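Local coordinates for extracellular invertase (Aspergillus kawachii, PDB 5XH8), which probably cleaves the glycosidic bond of sucrose and, as a family 32 beta-fructofuranosidase with high transfructosylation activity, transfers the fructosyl group to build fructooligosaccharides such as 1-kestose, at residues 203-208 and 222-227. Sequence-based numbering, arbitrary orientation.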
ATOM      1  N   GLY A 203      -8.720 -22.328   3.797  1.00 32.88           N
ATOM      2  CA  GLY A 203      -8.783 -22.886   2.460  1.00 30.17           C
ATOM      3  C   GLY A 203      -8.987 -21.845   1.376  1.00 30.75           C
ATOM      4  O   GLY A 203      -9.062 -20.634   1.652  1.00 28.36           O
ATOM      5  N   PRO A 204      -9.119 -22.311   0.129  1.00 30.07           N
ATOM      6  CA  PRO A 204      -9.286 -21.419  -1.016  1.00 30.44           C
ATOM      7  C   PRO A 204     -10.554 -20.571  -0.983  1.00 30.68           C
ATOM      8  O   PRO A 204     -11.560 -20.969  -0.363  1.00 30.58           O
ATOM      9  CB  PRO A 204      -9.337 -22.388  -2.207  1.00 30.91           C
ATOM     10  CG  PRO A 204      -9.790 -23.687  -1.621  1.00 30.02           C
ATOM     11  CD  PRO A 204      -9.136 -23.729  -0.278  1.00 30.85           C
ATOM     12  N   ALA A 205     -10.510 -19.427  -1.666  1.00 27.07           N
ATOM     13  CA  ALA A 205     -11.634 -18.510  -1.706  1.00 26.06           C
ATOM     14  C   ALA A 205     -11.568 -17.496  -2.832  1.00 26.03           C
ATOM     15  O   ALA A 205     -10.491 -17.184  -3.348  1.00 26.69           O
ATOM     16  CB  ALA A 205     -11.740 -17.762  -0.382  1.00 27.45           C
ATOM     17  N   GLN A 206     -12.740 -16.988  -3.199  1.00 24.73           N
ATOM     18  CA  GLN A 206     -12.879 -15.773  -3.943  1.00 26.82           C
ATOM     19  C   GLN A 206     -13.393 -14.699  -3.011  1.00 28.50           C
ATOM     20  O   GLN A 206     -14.448 -14.867  -2.341  1.00 28.08           O
ATOM     21  CB  GLN A 206     -13.869 -15.940  -5.088  1.00 27.62           C
ATOM     22  CG  GLN A 206     -13.412 -16.918  -6.156  1.00 28.73           C
ATOM     23  CD  GLN A 206     -14.362 -16.962  -7.340  1.00 30.02           C
ATOM     24  OE1 GLN A 206     -15.413 -16.311  -7.351  1.00 29.63           O
ATOM     25  NE2 GLN A 206     -13.981 -17.713  -8.355  1.00 31.59           N
ATOM     26  N   PHE A 207     -12.655 -13.596  -2.973  1.00 26.85           N
ATOM     27  CA  PHE A 207     -13.027 -12.419  -2.223  1.00 25.74           C
ATOM     28  C   PHE A 207     -13.781 -11.496  -3.164  1.00 25.45           C
ATOM     29  O   PHE A 207     -13.249 -11.139  -4.222  1.00 24.66           O
ATOM     30  CB  PHE A 207     -11.765 -11.723  -1.706  1.00 26.74           C
ATOM     31  CG  PHE A 207     -10.872 -12.616  -0.901  1.00 26.11           C
ATOM     32  CD1 PHE A 207     -11.129 -12.843   0.456  1.00 26.82           C
ATOM     33  CD2 PHE A 207      -9.803 -13.251  -1.489  1.00 25.45           C
ATOM     34  CE1 PHE A 207     -10.311 -13.671   1.200  1.00 25.08           C
ATOM     35  CE2 PHE A 207      -8.980 -14.074  -0.754  1.00 25.02           C
ATOM     36  CZ  PHE A 207      -9.238 -14.289   0.592  1.00 25.40           C
ATOM     37  N   LEU A 208     -14.997 -11.085  -2.772  1.00 24.79           N
ATOM     38  CA  LEU A 208     -15.910 -10.335  -3.648  1.00 24.97           C
ATOM     39  C   LEU A 208     -15.958  -8.884  -3.221  1.00 25.59           C
ATOM     40  O   LEU A 208     -15.991  -8.602  -2.017  1.00 27.71           O
ATOM     41  CB  LEU A 208     -17.324 -10.955  -3.615  1.00 27.17           C
ATOM     42  CG  LEU A 208     -18.424 -10.296  -4.472  1.00 27.54           C
ATOM     43  CD1 LEU A 208     -18.111 -10.411  -5.964  1.00 26.92           C
ATOM     44  CD2 LEU A 208     -19.803 -10.894  -4.162  1.00 27.87           C
ATOM     45  N   LEU A 222     -17.419  -7.416   0.096  1.00 28.30           N
ATOM     46  CA  LEU A 222     -18.693  -8.126   0.265  1.00 28.88           C
ATOM     47  C   LEU A 222     -18.551  -9.539   0.799  1.00 30.23           C
ATOM     48  O   LEU A 222     -19.528 -10.310   0.825  1.00 31.81           O
ATOM     49  CB  LEU A 222     -19.427  -8.166  -1.062  1.00 28.90           C
ATOM     50  CG  LEU A 222     -19.779  -6.799  -1.633  1.00 28.68           C
ATOM     51  CD1 LEU A 222     -20.305  -6.969  -3.035  1.00 29.21           C
ATOM     52  CD2 LEU A 222     -20.788  -6.051  -0.753  1.00 30.60           C
ATOM     53  N   GLY A 223     -17.351  -9.890   1.234  1.00 28.87           N
ATOM     54  CA  GLY A 223     -17.112 -11.177   1.887  1.00 30.84           C
ATOM     55  C   GLY A 223     -16.522 -12.216   0.964  1.00 31.73           C
ATOM     56  O   GLY A 223     -16.431 -12.013  -0.260  1.00 30.14           O
ATOM     57  N   GLN A 224     -16.143 -13.342   1.556  1.00 29.89           N
ATOM     58  CA  GLN A 224     -15.762 -14.512   0.788  1.00 31.06           C
ATOM     59  C   GLN A 224     -16.991 -15.178   0.189  1.00 32.74           C
ATOM     60  O   GLN A 224     -17.495 -16.156   0.743  1.00 33.14           O
ATOM     61  CB  GLN A 224     -15.038 -15.513   1.669  1.00 31.67           C
ATOM     62  CG  GLN A 224     -13.717 -14.979   2.173  1.00 32.83           C
ATOM     63  CD  GLN A 224     -13.166 -15.822   3.266  1.00 32.62           C
ATOM     64  OE1 GLN A 224     -13.188 -15.420   4.438  1.00 37.23           O
ATOM     65  NE2 GLN A 224     -12.656 -16.991   2.912  1.00 31.42           N
ATOM     66  N   TRP A 225     -17.460 -14.666  -0.941  1.00 29.93           N
ATOM     67  CA  TRP A 225     -18.723 -15.136  -1.498  1.00 29.74           C
ATOM     68  C   TRP A 225     -18.669 -16.634  -1.858  1.00 31.00           C
ATOM     69  O   TRP A 225     -19.698 -17.275  -1.907  1.00 30.09           O
ATOM     70  CB  TRP A 225     -19.192 -14.240  -2.663  1.00 28.78           C
ATOM     71  CG  TRP A 225     -18.727 -14.641  -4.010  1.00 28.49           C
ATOM     72  CD1 TRP A 225     -17.447 -14.968  -4.384  1.00 30.22           C
ATOM     73  CD2 TRP A 225     -19.526 -14.771  -5.173  1.00 29.61           C
ATOM     74  NE1 TRP A 225     -17.406 -15.314  -5.713  1.00 28.75           N
ATOM     75  CE2 TRP A 225     -18.668 -15.195  -6.230  1.00 29.78           C
ATOM     76  CE3 TRP A 225     -20.889 -14.594  -5.440  1.00 29.73           C
ATOM     77  CZ2 TRP A 225     -19.139 -15.435  -7.530  1.00 29.55           C
ATOM     78  CZ3 TRP A 225     -21.350 -14.813  -6.741  1.00 29.79           C
ATOM     79  CH2 TRP A 225     -20.477 -15.233  -7.767  1.00 29.99           C
ATOM     80  N   TRP A 226     -17.473 -17.171  -2.119  1.00 31.46           N
ATOM     81  CA  TRP A 226     -17.274 -18.601  -2.289  1.00 31.37           C
ATOM     82  C   TRP A 226     -15.965 -18.980  -1.621  1.00 32.44           C
ATOM     83  O   TRP A 226     -14.916 -18.355  -1.878  1.00 31.28           O
ATOM     84  CB  TRP A 226     -17.252 -18.990  -3.784  1.00 31.77           C
ATOM     85  CG  TRP A 226     -17.045 -20.468  -4.030  1.00 31.77           C
ATOM     86  CD1 TRP A 226     -17.537 -21.510  -3.271  1.00 30.46           C
ATOM     87  CD2 TRP A 226     -16.338 -21.073  -5.118  1.00 30.48           C
ATOM     88  NE1 TRP A 226     -17.137 -22.710  -3.796  1.00 30.58           N
ATOM     89  CE2 TRP A 226     -16.410 -22.482  -4.933  1.00 30.46           C
ATOM     90  CE3 TRP A 226     -15.645 -20.568  -6.228  1.00 31.18           C
ATOM     91  CZ2 TRP A 226     -15.808 -23.390  -5.811  1.00 30.37           C
ATOM     92  CZ3 TRP A 226     -15.026 -21.470  -7.099  1.00 31.55           C
ATOM     93  CH2 TRP A 226     -15.125 -22.874  -6.885  1.00 32.85           C
ATOM     94  N   HIS A 227     -16.023 -19.972  -0.738  1.00 30.67           N
ATOM     95  CA  HIS A 227     -14.841 -20.504  -0.106  1.00 33.02           C
ATOM     96  C   HIS A 227     -15.067 -21.978   0.205  1.00 33.03           C
ATOM     97  O   HIS A 227     -16.192 -22.408   0.341  1.00 35.22           O
ATOM     98  CB  HIS A 227     -14.506 -19.696   1.163  1.00 35.49           C
ATOM     99  CG  HIS A 227     -15.565 -19.777   2.218  1.00 38.03           C
ATOM    100  ND1 HIS A 227     -15.545 -20.724   3.220  1.00 38.19           N
ATOM    101  CD2 HIS A 227     -16.704 -19.064   2.395  1.00 39.28           C
ATOM    102  CE1 HIS A 227     -16.612 -20.576   3.983  1.00 38.17           C
ATOM    103  NE2 HIS A 227     -17.337 -19.583   3.498  1.00 39.78           N
TER
HETATM  104  O   HOH W   1     -11.021 -19.330   3.266  1.00 33.04           O
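The beta hairpin of strands 203-211 and 219-227 forms the outer half of one four-stranded antiparallel blade of the family 32 beta-propeller, and Gln206 meets Trp225 and Trp226 across it. Backbone hydrogen bonds run from Gln206 N to Trp226 O (2.9 Å), from Leu208 N to Gly223 O (3.0 Å) and from Leu222 N to Leu208 O (2.8 Å). Between Gly223 and Trp226 the outer strand is interrupted. Gln224 centres an inverse gamma turn, and the chain turns a corner at Trp225 and Trp226. The Trp225 indole lies alongside the Gln206 side chain, amide and ring planes 22° apart. Its NE1 donates to Gln206 OE1 at 2.8 Å, nearly straight at 167°, with OE1 in the indole plane. The Gln206 chain is extended beyond CG (chi2 -175°), which carries the amide out to this N-H. Gln206 NE2 lies at the edge of the Trp226 ring, 3.9 Å from CE3, and bonds to Thr268 OG1 in the next sheet. Leu208 CD2 packs 3.7 Å from Trp225 CB. Gln224 CG lies alongside the Phe207 ring, 3.8 Å from Phe207 CD1. Both ends of the buried Gln206 amide are thus bonded, which fixes its flip and ties the hairpin to the neighbouring sheet.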